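PDB 5BP9: putative methyltransferase protein, which probably transfers methyl groups from S-adenosylmethionine, and is bound here to the product S-adenosyl-L-homocysteine. Local coordinates for residues Ser171-Arg176 with Phe241-Ile246; Ser201-Tyr206 with Asp222-Ile227; Glu46-Gly51 with Ser132-Glu137. One frame throughout, in Å; residues are numbered along the deposited sequence.

Contact 1: residues Ser171-Arg176 with Phe241-Ile246; sequences SGIIGR and FDWLYI. With ETE (2-{2-[2-2-(methoxy-ethoxy)-ethoxy]-ethoxy}-ethanol), chain B; SAH (S-adenosyl-L-homocysteine), chain D.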
loop_
_atom_site.group_PDB
_atom_site.type_symbol
_atom_site.label_atom_id
_atom_site.label_comp_id
_atom_site.label_asym_id
_atom_site.label_seq_id
_atom_site.Cartn_x
_atom_site.Cartn_y
_atom_site.Cartn_z
ATOM N N SER A 171 2.028 4.855 -1.396
ATOM C CA SER A 171 1.891 5.456 -2.701
ATOM C C SER A 171 1.909 4.433 -3.839
ATOM O O SER A 171 1.457 4.721 -4.935
ATOM C CB SER A 171 3.005 6.466 -2.919
ATOM O OG SER A 171 4.258 5.884 -2.706
ATOM N N GLY A 172 2.465 3.256 -3.581
ATOM C CA GLY A 172 2.692 2.275 -4.607
ATOM C C GLY A 172 1.549 2.003 -5.534
ATOM O O GLY A 172 1.717 2.006 -6.764
ATOM N N ILE A 173 0.371 1.810 -4.931
ATOM C CA ILE A 173 -0.890 1.469 -5.593
ATOM C C ILE A 173 -1.281 2.469 -6.684
ATOM O O ILE A 173 -1.953 2.128 -7.660
ATOM C CB ILE A 173 -1.981 1.285 -4.505
ATOM C CG1 ILE A 173 -1.791 -0.105 -3.872
ATOM C CG2 ILE A 173 -3.403 1.323 -5.054
ATOM C CD1 ILE A 173 -2.656 -0.389 -2.667
ATOM N N ILE A 174 -0.882 3.725 -6.479
ATOM C CA ILE A 174 -1.179 4.797 -7.461
ATOM C C ILE A 174 -0.468 4.531 -8.808
ATOM O O ILE A 174 -0.980 4.894 -9.888
ATOM C CB ILE A 174 -0.866 6.206 -6.901
ATOM C CG1 ILE A 174 -1.691 6.458 -5.630
ATOM C CG2 ILE A 174 -1.138 7.300 -7.959
ATOM C CD1 ILE A 174 -1.222 7.627 -4.830
ATOM N N GLY A 175 0.706 3.903 -8.751
ATOM C CA GLY A 175 1.413 3.417 -9.943
ATOM C C GLY A 175 2.268 4.441 -10.657
ATOM O O GLY A 175 3.473 4.239 -10.847
ATOM N N ARG A 176 1.631 5.534 -11.081
ATOM C CA ARG A 176 2.284 6.577 -11.869
ATOM C C ARG A 176 1.676 7.937 -11.524
ATOM O O ARG A 176 0.538 8.030 -11.097
ATOM C CB ARG A 176 2.147 6.277 -13.374
ATOM C CG ARG A 176 2.824 4.971 -13.806
ATOM C CD ARG A 176 2.853 4.719 -15.310
ATOM N NE ARG A 176 3.476 5.810 -16.049
ATOM C CZ ARG A 176 4.786 5.961 -16.239
ATOM N NH1 ARG A 176 5.662 5.084 -15.750
ATOM N NH2 ARG A 176 5.218 7.005 -16.927
ATOM N N PHE A 241 3.829 -4.882 -12.723
ATOM C CA PHE A 241 3.016 -3.774 -12.254
ATOM C C PHE A 241 3.847 -2.538 -11.990
ATOM O O PHE A 241 5.022 -2.632 -11.643
ATOM C CB PHE A 241 2.211 -4.137 -10.992
ATOM C CG PHE A 241 3.052 -4.589 -9.827
ATOM C CD1 PHE A 241 3.433 -5.926 -9.706
ATOM C CD2 PHE A 241 3.472 -3.691 -8.836
ATOM C CE1 PHE A 241 4.194 -6.359 -8.629
ATOM C CE2 PHE A 241 4.215 -4.118 -7.742
ATOM C CZ PHE A 241 4.602 -5.453 -7.639
ATOM N N ASP A 242 3.194 -1.376 -12.122
ATOM C CA ASP A 242 3.797 -0.106 -11.763
ATOM C C ASP A 242 3.680 0.118 -10.246
ATOM O O ASP A 242 2.643 -0.163 -9.648
ATOM C CB ASP A 242 3.083 1.039 -12.508
ATOM C CG ASP A 242 3.260 0.963 -14.023
ATOM O OD1 ASP A 242 4.266 0.400 -14.532
ATOM O OD2 ASP A 242 2.393 1.497 -14.718
ATOM N N TRP A 243 4.749 0.633 -9.629
ATOM C CA TRP A 243 4.782 0.842 -8.183
ATOM C C TRP A 243 5.423 2.208 -7.951
ATOM O O TRP A 243 6.601 2.385 -8.176
ATOM C CB TRP A 243 5.531 -0.294 -7.459
ATOM C CG TRP A 243 5.186 -0.481 -6.005
ATOM C CD1 TRP A 243 6.037 -0.416 -4.927
ATOM C CD2 TRP A 243 3.910 -0.855 -5.484
ATOM N NE1 TRP A 243 5.349 -0.689 -3.772
ATOM C CE2 TRP A 243 4.044 -0.961 -4.078
ATOM C CE3 TRP A 243 2.675 -1.113 -6.062
ATOM C CZ2 TRP A 243 2.972 -1.314 -3.248
ATOM C CZ3 TRP A 243 1.608 -1.441 -5.252
ATOM C CH2 TRP A 243 1.757 -1.536 -3.851
ATOM N N LEU A 244 4.617 3.167 -7.507
ATOM C CA LEU A 244 5.082 4.535 -7.325
ATOM C C LEU A 244 5.691 4.760 -5.952
ATOM O O LEU A 244 5.059 4.496 -4.911
ATOM C CB LEU A 244 3.913 5.499 -7.485
ATOM C CG LEU A 244 4.205 7.002 -7.302
ATOM C CD1 LEU A 244 5.111 7.552 -8.394
ATOM C CD2 LEU A 244 2.888 7.765 -7.247
ATOM N N TYR A 245 6.921 5.264 -5.947
ATOM C CA TYR A 245 7.518 5.913 -4.771
ATOM C C TYR A 245 7.480 7.407 -5.036
ATOM O O TYR A 245 7.663 7.825 -6.164
ATOM C CB TYR A 245 8.972 5.458 -4.562
ATOM C CG TYR A 245 9.107 3.992 -4.259
ATOM C CD1 TYR A 245 9.020 3.050 -5.281
ATOM C CD2 TYR A 245 9.313 3.548 -2.974
ATOM C CE1 TYR A 245 9.109 1.697 -5.016
ATOM C CE2 TYR A 245 9.414 2.187 -2.695
ATOM C CZ TYR A 245 9.310 1.264 -3.720
ATOM O OH TYR A 245 9.400 -0.097 -3.456
ATOM N N ILE A 246 7.199 8.204 -4.017
ATOM C CA ILE A 246 7.026 9.630 -4.246
ATOM C C ILE A 246 7.617 10.399 -3.069
ATOM O O ILE A 246 7.354 10.095 -1.891
ATOM C CB ILE A 246 5.541 9.973 -4.515
ATOM C CG1 ILE A 246 5.372 11.427 -4.969
ATOM C CG2 ILE A 246 4.666 9.677 -3.293
ATOM C CD1 ILE A 246 3.994 11.734 -5.501
HETATM O OH2 ETE B . -0.650 -5.481 -8.751
HETATM C C12 ETE B . 0.091 -6.283 -7.836
HETATM C C22 ETE B . 0.749 -5.313 -6.877
HETATM O OH3 ETE B . 1.431 -6.008 -5.841
HETATM C C13 ETE B . 3.202 -5.817 -4.216
HETATM C C23 ETE B . 2.095 -5.094 -4.969
HETATM O OH4 ETE B . 3.891 -4.906 -3.359
HETATM C C14 ETE B . 6.083 -4.351 -4.160
HETATM C C24 ETE B . 5.281 -5.188 -3.173
HETATM O OH5 ETE B . 7.429 -4.820 -4.223
HETATM C C15 ETE B . 9.665 -4.198 -3.515
HETATM C C25 ETE B . 8.223 -4.443 -3.089
HETATM O OH6 ETE B . 10.551 -4.625 -2.475
HETATM C C26 ETE B . 11.836 -5.034 -2.941
HETATM N N SAH D . -0.164 -3.370 3.406
HETATM C CA SAH D . 0.481 -4.739 3.375
HETATM C CB SAH D . 0.878 -5.219 1.971
HETATM C CG SAH D . 1.736 -4.257 1.148
HETATM S SD SAH D . 2.040 -4.918 -0.465
HETATM C C SAH D . 1.702 -4.767 4.253
HETATM O O SAH D . 2.109 -3.750 4.803
HETATM O OXT SAH D . 2.342 -5.797 4.461
HETATM C "C5'" SAH D . 0.816 -4.083 -1.442
HETATM C "C4'" SAH D . -0.537 -4.784 -1.417
HETATM O "O4'" SAH D . -1.472 -3.977 -2.164
HETATM C "C3'" SAH D . -0.593 -6.174 -2.045
HETATM O "O3'" SAH D . -1.202 -7.107 -1.123
HETATM C "C2'" SAH D . -1.409 -5.976 -3.319
HETATM O "O2'" SAH D . -2.111 -7.114 -3.780
HETATM C "C1'" SAH D . -2.321 -4.831 -2.944
HETATM N N9 SAH D . -2.881 -4.023 -4.038
HETATM C C8 SAH D . -2.237 -3.611 -5.143
HETATM N N7 SAH D . -2.946 -2.853 -5.923
HETATM C C5 SAH D . -4.154 -2.735 -5.266
HETATM C C6 SAH D . -5.350 -2.065 -5.563
HETATM N N6 SAH D . -5.518 -1.321 -6.671
HETATM N N1 SAH D . -6.383 -2.163 -4.682
HETATM C C2 SAH D . -6.217 -2.915 -3.573
HETATM N N3 SAH D . -5.118 -3.591 -3.194
HETATM C C4 SAH D . -4.115 -3.475 -4.088
HETATM O O HOH W 1 6.050 2.756 -14.458
#
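Ser171 OG donates to Leu244 O at 2.7 Å, the shorter of the two direct hydrogen bonds between the segments. The hydroxyl comes from above the carbonyl plane, 36° out of it, and its position between the backbone N and the carbonyl carbon (chi1 54°) turns it toward the strand. Leu244 N in turn donates a nearly straight bond of 3.2 Å to O of the next loop residue, Gly172, meeting a lone pair in the carbonyl plane. Gly172 O also takes Gly175 N within its own turn, so two amides hold this buried oxygen.

Trp243 and Leu244 carry the packing. Leu244 CB lies 3.6 Å from Gly175 O, and Leu244 CD2 is 4.1 Å from Ile174 CB. Gly172 CA sits over the face of the Trp243 six-membered ring, 3.5 Å from the centroid, in a CH-pi contact. The bound polyether ETE covers the opposite face. Trp243 CH2 comes within 3.6 Å of C5' of S-adenosyl-L-homocysteine, and in one of its two conformers Ile173 lays CD1 against the adenine, 3.7 Å from SAH C4. The polyether runs across the face of the Phe241 ring, and these side chains thus line part of the cofactor and polyether pockets.

At the outer end, one of two conformers of Arg176 brings CD past Asp242 OD2, but the charged groups do not meet directly. A water accepts from Arg176 NH1 and gives a weak bond to Asp242 OD1; the guanidinium has its salt bridge with Glu226.

Strand 236-244 is an outermost strand of the four-stranded antiparallel sheet, paired with strand 226-233. On its other flank the 171-176 loop presses against it, with helix 180-190 packing on Ile174 and Leu244 and strand 195-202 touching Ser171 and Ile174 through Met199.

Contact 2: residues Ser201-Tyr206 with Asp222-Ile227; sequences SSDLRY and DYYGEI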
loop_
_atom_site.group_PDB
_atom_site.type_symbol
_atom_site.label_atom_id
_atom_site.label_comp_id
_atom_site.label_asym_id
_atom_site.label_seq_id
_atom_site.Cartn_x
_atom_site.Cartn_y
_atom_site.Cartn_z
ATOM N N SER A 201 5.761 6.922 2.166
ATOM C CA SER A 201 6.553 6.659 0.960
ATOM C C SER A 201 8.019 6.990 1.227
ATOM O O SER A 201 8.435 7.163 2.366
ATOM C CB SER A 201 5.992 7.455 -0.231
ATOM O OG SER A 201 6.483 6.922 -1.463
ATOM N N SER A 202 8.777 7.095 0.148
ATOM C CA SER A 202 10.235 7.283 0.186
ATOM C C SER A 202 10.656 8.164 -0.970
ATOM O O SER A 202 10.073 8.069 -2.048
ATOM C CB SER A 202 10.982 5.938 0.053
ATOM O OG SER A 202 10.807 5.131 1.175
ATOM N N ASP A 203 11.663 9.021 -0.744
ATOM C CA ASP A 203 12.357 9.717 -1.842
ATOM C C ASP A 203 13.500 8.852 -2.339
ATOM O O ASP A 203 14.510 8.718 -1.653
ATOM C CB ASP A 203 12.894 11.089 -1.373
ATOM C CG ASP A 203 13.425 11.914 -2.505
ATOM O OD1 ASP A 203 13.459 11.396 -3.663
ATOM O OD2 ASP A 203 13.785 13.096 -2.232
ATOM N N LEU A 204 13.348 8.263 -3.519
ATOM C CA LEU A 204 14.377 7.373 -4.079
ATOM C C LEU A 204 15.486 8.069 -4.843
ATOM O O LEU A 204 16.296 7.389 -5.447
ATOM C CB LEU A 204 13.750 6.307 -5.011
ATOM C CG LEU A 204 12.732 5.358 -4.366
ATOM C CD1 LEU A 204 12.441 4.234 -5.358
ATOM C CD2 LEU A 204 13.190 4.820 -3.006
ATOM N N ARG A 205 15.559 9.405 -4.788
ATOM C CA ARG A 205 16.541 10.139 -5.587
ATOM C C ARG A 205 17.950 9.586 -5.404
ATOM O O ARG A 205 18.682 9.438 -6.372
ATOM C CB ARG A 205 16.504 11.629 -5.229
ATOM C CG ARG A 205 17.466 12.488 -6.034
ATOM C CD ARG A 205 17.397 13.938 -5.594
ATOM N NE ARG A 205 16.234 14.612 -6.149
ATOM C CZ ARG A 205 16.181 15.088 -7.385
ATOM N NH1 ARG A 205 17.225 14.954 -8.189
ATOM N NH2 ARG A 205 15.085 15.688 -7.822
ATOM N N TYR A 206 18.313 9.285 -4.159
ATOM C CA TYR A 206 19.669 8.812 -3.826
ATOM C C TYR A 206 20.114 7.585 -4.651
ATOM O O TYR A 206 21.325 7.399 -4.900
ATOM C CB TYR A 206 19.781 8.553 -2.304
ATOM C CG TYR A 206 19.098 7.278 -1.829
ATOM C CD1 TYR A 206 17.730 7.242 -1.569
ATOM C CD2 TYR A 206 19.825 6.104 -1.650
ATOM C CE1 TYR A 206 17.107 6.072 -1.144
ATOM C CE2 TYR A 206 19.211 4.935 -1.233
ATOM C CZ TYR A 206 17.854 4.926 -0.981
ATOM O OH TYR A 206 17.261 3.762 -0.558
ATOM N N ASP A 222 10.466 10.389 -17.493
ATOM C CA ASP A 222 9.637 9.886 -16.394
ATOM C C ASP A 222 10.260 10.180 -15.010
ATOM O O ASP A 222 11.487 10.207 -14.860
ATOM C CB ASP A 222 9.394 8.370 -16.571
ATOM N N TYR A 223 9.399 10.347 -14.019
ATOM C CA TYR A 223 9.783 10.625 -12.644
ATOM C C TYR A 223 10.518 9.402 -12.087
ATOM O O TYR A 223 10.085 8.258 -12.305
ATOM C CB TYR A 223 8.542 10.949 -11.810
ATOM C CG TYR A 223 8.785 11.053 -10.331
ATOM C CD1 TYR A 223 9.614 12.044 -9.804
ATOM C CD2 TYR A 223 8.189 10.177 -9.439
ATOM C CE1 TYR A 223 9.841 12.155 -8.441
ATOM C CE2 TYR A 223 8.413 10.278 -8.082
ATOM C CZ TYR A 223 9.244 11.274 -7.580
ATOM O OH TYR A 223 9.496 11.376 -6.225
ATOM N N TYR A 224 11.624 9.635 -11.381
ATOM C CA TYR A 224 12.485 8.546 -10.938
ATOM C C TYR A 224 11.794 7.544 -9.983
ATOM O O TYR A 224 12.193 6.391 -9.920
ATOM C CB TYR A 224 13.787 9.054 -10.302
ATOM C CG TYR A 224 13.589 9.977 -9.119
ATOM C CD1 TYR A 224 13.289 9.496 -7.852
ATOM C CD2 TYR A 224 13.701 11.356 -9.279
ATOM C CE1 TYR A 224 13.094 10.368 -6.781
ATOM C CE2 TYR A 224 13.529 12.211 -8.227
ATOM C CZ TYR A 224 13.209 11.719 -6.979
ATOM O OH TYR A 224 13.043 12.623 -5.950
ATOM N N GLY A 225 10.768 7.989 -9.263
ATOM C CA GLY A 225 10.015 7.120 -8.357
ATOM C C GLY A 225 9.012 6.199 -9.048
ATOM O O GLY A 225 8.396 5.362 -8.377
ATOM N N GLU A 226 8.843 6.337 -10.367
ATOM C CA GLU A 226 7.964 5.439 -11.145
ATOM C C GLU A 226 8.744 4.160 -11.498
ATOM O O GLU A 226 9.452 4.101 -12.526
ATOM C CB GLU A 226 7.423 6.147 -12.397
ATOM C CG GLU A 226 6.429 7.260 -12.058
ATOM C CD GLU A 226 5.894 8.000 -13.248
ATOM O OE1 GLU A 226 6.519 7.967 -14.330
ATOM O OE2 GLU A 226 4.855 8.651 -13.101
ATOM N N ILE A 227 8.631 3.175 -10.608
ATOM C CA ILE A 227 9.341 1.887 -10.676
ATOM C C ILE A 227 8.346 0.850 -11.207
ATOM O O ILE A 227 7.141 1.002 -11.083
ATOM C CB ILE A 227 9.818 1.465 -9.237
ATOM C CG1 ILE A 227 10.720 2.537 -8.629
ATOM C CG2 ILE A 227 10.563 0.128 -9.210
ATOM C CD1 ILE A 227 11.861 2.942 -9.520
HETATM O O HOH W 2 10.717 8.813 -4.781
HETATM O O HOH W 3 13.032 15.176 -6.191
#
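Tyr224 stands with CG between its backbone N and carbonyl carbon (chi1 57°), which sends the ring across to Asp203, whose CG runs anti to the backbone N (chi1 -171°). The two flat groups end up nearly coplanar, and Tyr224 OH donates to Asp203 OD1 at 2.6 Å on the syn side. Arg205 N reaches the same oxygen at 3.1 Å from the opposite face of the carboxylate, making an Asx turn. One aspartate oxygen therefore both shapes its own loop and holds the tyrosine.

Arg205 CA lies over one face of the phenol. In one of the two conformers of Arg205, a bend at chi3 sets the guanidinium with its face toward Tyr224 CE2, the planes 68° apart and NH2 3.8 Å from that carbon. A water bridges Arg205 NH2 and Tyr224 OH. Deeper in, Leu204 CD1 meets Ile227 CG1 tip to tip at 4.1 Å. A second water joins Ser202 O and Leu204 N to Tyr223 OH.

The contact sets the loop leaving strand 195-202 of the mixed sheet against the type I turn Tyr223-Glu226 that leads into strand 226-233 of the antiparallel sheet. Asp247 touches both Asp203 and Tyr224, while Tyr245 packs on Leu204.

Contact 3: residues Glu46-Gly51 with Ser132-Glu137; sequences EKDPMG and SPLSVE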
loop_
_atom_site.group_PDB
_atom_site.type_symbol
_atom_site.label_atom_id
_atom_site.label_comp_id
_atom_site.label_asym_id
_atom_site.label_seq_id
_atom_site.Cartn_x
_atom_site.Cartn_y
_atom_site.Cartn_z
ATOM N N GLU A 46 -3.940 -18.012 -9.881
ATOM C CA GLU A 46 -2.842 -18.627 -10.620
ATOM C C GLU A 46 -1.711 -17.654 -10.976
ATOM O O GLU A 46 -0.633 -18.096 -11.365
ATOM C CB GLU A 46 -3.365 -19.321 -11.899
ATOM C CG GLU A 46 -4.072 -18.414 -12.915
ATOM C CD GLU A 46 -5.600 -18.381 -12.805
ATOM O OE1 GLU A 46 -6.245 -18.154 -13.865
ATOM O OE2 GLU A 46 -6.152 -18.541 -11.677
ATOM N N LYS A 47 -1.969 -16.341 -10.843
ATOM C CA LYS A 47 -0.968 -15.298 -11.096
ATOM C C LYS A 47 -0.880 -14.370 -9.867
ATOM O O LYS A 47 -0.716 -13.147 -9.999
ATOM C CB LYS A 47 -1.278 -14.510 -12.383
ATOM C CG LYS A 47 -1.285 -15.356 -13.643
ATOM C CD LYS A 47 -1.708 -14.545 -14.859
ATOM C CE LYS A 47 -1.749 -15.429 -16.097
ATOM N NZ LYS A 47 -2.412 -14.794 -17.266
ATOM N N ASP A 48 -0.943 -14.968 -8.673
ATOM C CA ASP A 48 -0.938 -14.226 -7.404
ATOM C C ASP A 48 0.223 -14.715 -6.536
ATOM O O ASP A 48 0.030 -15.452 -5.543
ATOM C CB ASP A 48 -2.274 -14.400 -6.678
ATOM C CG ASP A 48 -2.326 -13.674 -5.347
ATOM O OD1 ASP A 48 -1.434 -12.806 -5.061
ATOM O OD2 ASP A 48 -3.251 -14.009 -4.578
ATOM N N PRO A 49 1.445 -14.310 -6.897
ATOM C CA PRO A 49 2.611 -14.845 -6.156
ATOM C C PRO A 49 2.686 -14.427 -4.683
ATOM O O PRO A 49 3.034 -15.258 -3.846
ATOM C CB PRO A 49 3.805 -14.278 -6.938
ATOM C CG PRO A 49 3.232 -13.061 -7.637
ATOM C CD PRO A 49 1.852 -13.445 -8.023
HETATM N N MSE A 50 2.372 -13.150 -4.378
HETATM C CA MSE A 50 2.444 -12.715 -2.975
HETATM C C MSE A 50 1.369 -13.404 -2.145
HETATM O O MSE A 50 1.648 -13.868 -1.018
HETATM C CB MSE A 50 2.392 -11.204 -2.857
HETATM C CG MSE A 50 2.473 -10.721 -1.418
HETATM SE SE MSE A 50 2.467 -8.762 -1.282
HETATM C CE MSE A 50 4.391 -8.458 -1.310
ATOM N N GLY A 51 0.149 -13.486 -2.664
ATOM C CA GLY A 51 -0.911 -14.232 -1.985
ATOM C C GLY A 51 -0.541 -15.686 -1.760
ATOM O O GLY A 51 -0.794 -16.261 -0.695
ATOM N N SER A 132 -5.619 -9.349 -4.198
ATOM C CA SER A 132 -5.073 -10.713 -4.144
ATOM C C SER A 132 -6.104 -11.664 -3.519
ATOM O O SER A 132 -6.437 -11.494 -2.342
ATOM C CB SER A 132 -3.799 -10.751 -3.311
ATOM O OG SER A 132 -3.473 -12.079 -2.929
ATOM N N PRO A 133 -6.540 -12.702 -4.258
ATOM C CA PRO A 133 -7.566 -13.570 -3.660
ATOM C C PRO A 133 -7.042 -14.397 -2.505
ATOM O O PRO A 133 -7.760 -14.600 -1.511
ATOM C CB PRO A 133 -8.013 -14.460 -4.818
ATOM C CG PRO A 133 -6.858 -14.447 -5.758
ATOM C CD PRO A 133 -6.245 -13.089 -5.642
ATOM N N LEU A 134 -5.801 -14.851 -2.601
ATOM C CA LEU A 134 -5.219 -15.680 -1.563
ATOM C C LEU A 134 -4.899 -14.860 -0.300
ATOM O O LEU A 134 -4.974 -15.383 0.824
ATOM C CB LEU A 134 -3.991 -16.430 -2.097
ATOM C CG LEU A 134 -4.306 -17.531 -3.112
ATOM C CD1 LEU A 134 -3.076 -17.976 -3.882
ATOM C CD2 LEU A 134 -4.975 -18.706 -2.415
ATOM N N SER A 135 -4.557 -13.577 -0.465
ATOM C CA SER A 135 -4.362 -12.693 0.674
ATOM C C SER A 135 -5.668 -12.493 1.425
ATOM O O SER A 135 -5.686 -12.566 2.652
ATOM C CB SER A 135 -3.778 -11.360 0.238
ATOM O OG SER A 135 -2.496 -11.526 -0.362
ATOM N N VAL A 136 -6.750 -12.263 0.694
ATOM C CA VAL A 136 -8.066 -12.114 1.316
ATOM C C VAL A 136 -8.499 -13.391 2.050
ATOM O O VAL A 136 -9.028 -13.302 3.186
ATOM C CB VAL A 136 -9.105 -11.605 0.295
ATOM C CG1 VAL A 136 -10.530 -11.666 0.842
ATOM C CG2 VAL A 136 -8.744 -10.193 -0.173
ATOM N N GLU A 137 -8.214 -14.560 1.454
ATOM C CA GLU A 137 -8.461 -15.861 2.112
ATOM C C GLU A 137 -7.804 -15.898 3.467
ATOM O O GLU A 137 -8.438 -16.206 4.464
ATOM C CB GLU A 137 -7.886 -17.035 1.277
ATOM C CG GLU A 137 -7.640 -18.360 2.019
ATOM C CD GLU A 137 -7.134 -19.474 1.111
ATOM O OE1 GLU A 137 -6.161 -20.155 1.522
ATOM O OE2 GLU A 137 -7.713 -19.635 0.003
#
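Asp48 OD2 receives two donors from the segment 132-137. The shorter bond is from Ser132 OG, at 2.5 Å, which meets the carboxylate on its syn side and only 20° out of plane. Leu134 N adds a weak bond of 3.3 Å from the first turn of helix 133-142. Pro133 CD and Leu134 CB crowd the same oxygen, so this end of the carboxylate is embedded in the start of the helix. The buried negative charge would probably be eased by the N-H groups and the dipole of that helix end.

The other oxygen, Asp48 OD1, serves its own chain. Gly51 N donates to it at 3.0 Å, approaching from above the carboxylate plane, and this makes Asp48 the N-cap of helix 49-60. With CG anti to the backbone N (chi1 179°), the carboxylate reaches over its own first turn and faces Ser132 at the same time.

Ser132 is itself an N-cap. Its OG accepts from Ser135 N at 3.1 Å while donating a hydrogen bond to the aspartate, and that leaves the hydroxyl engaged by both helix starts.

The backbone of Gly51 packs against side chains of the other helix start. Gly51 CA sits 3.5 Å from Ser132 OG and equally near Ser135 OG, and Leu134 CB rests on Gly51 O. The two backbones come directly together here, with Gly51 CA 4.6 Å from Leu134 CA.

Two N-capped helix starts, linked through their capping side chains, meet here beside the cofactor. Ser132 follows strand 125-130, whose terminal Asp130 binds S-adenosyl-L-homocysteine, the acidic strand end familiar from Rossmann-type methyltransferases; Met50, a selenomethionine in this crystal, and Ser132 both touch the cofactor.

How the contacts relate
From the N terminus, contact 3 comes first: 46-51 meets 132-137 and closes a loop over the first strands of both sheets, tying helix 49-60 to helix 133-142. It is complete before contact 1 opens at Ser171. Contact 1 then spans to 241-246, and contact 2, between 201-206 and 222-227, is nested inside that loop. These two touch directly, through Ser171 OG and Ser201 OG and through Trp243 N and Ile227 O, and together join the loops after strands 161-166 and 195-202 of the mixed sheet to strands 226-233 and 236-244 of the antiparallel sheet. Contact 3 stands apart, its centre about 19 Å from that of contact 1, yet both border the bound cofactor and polyether.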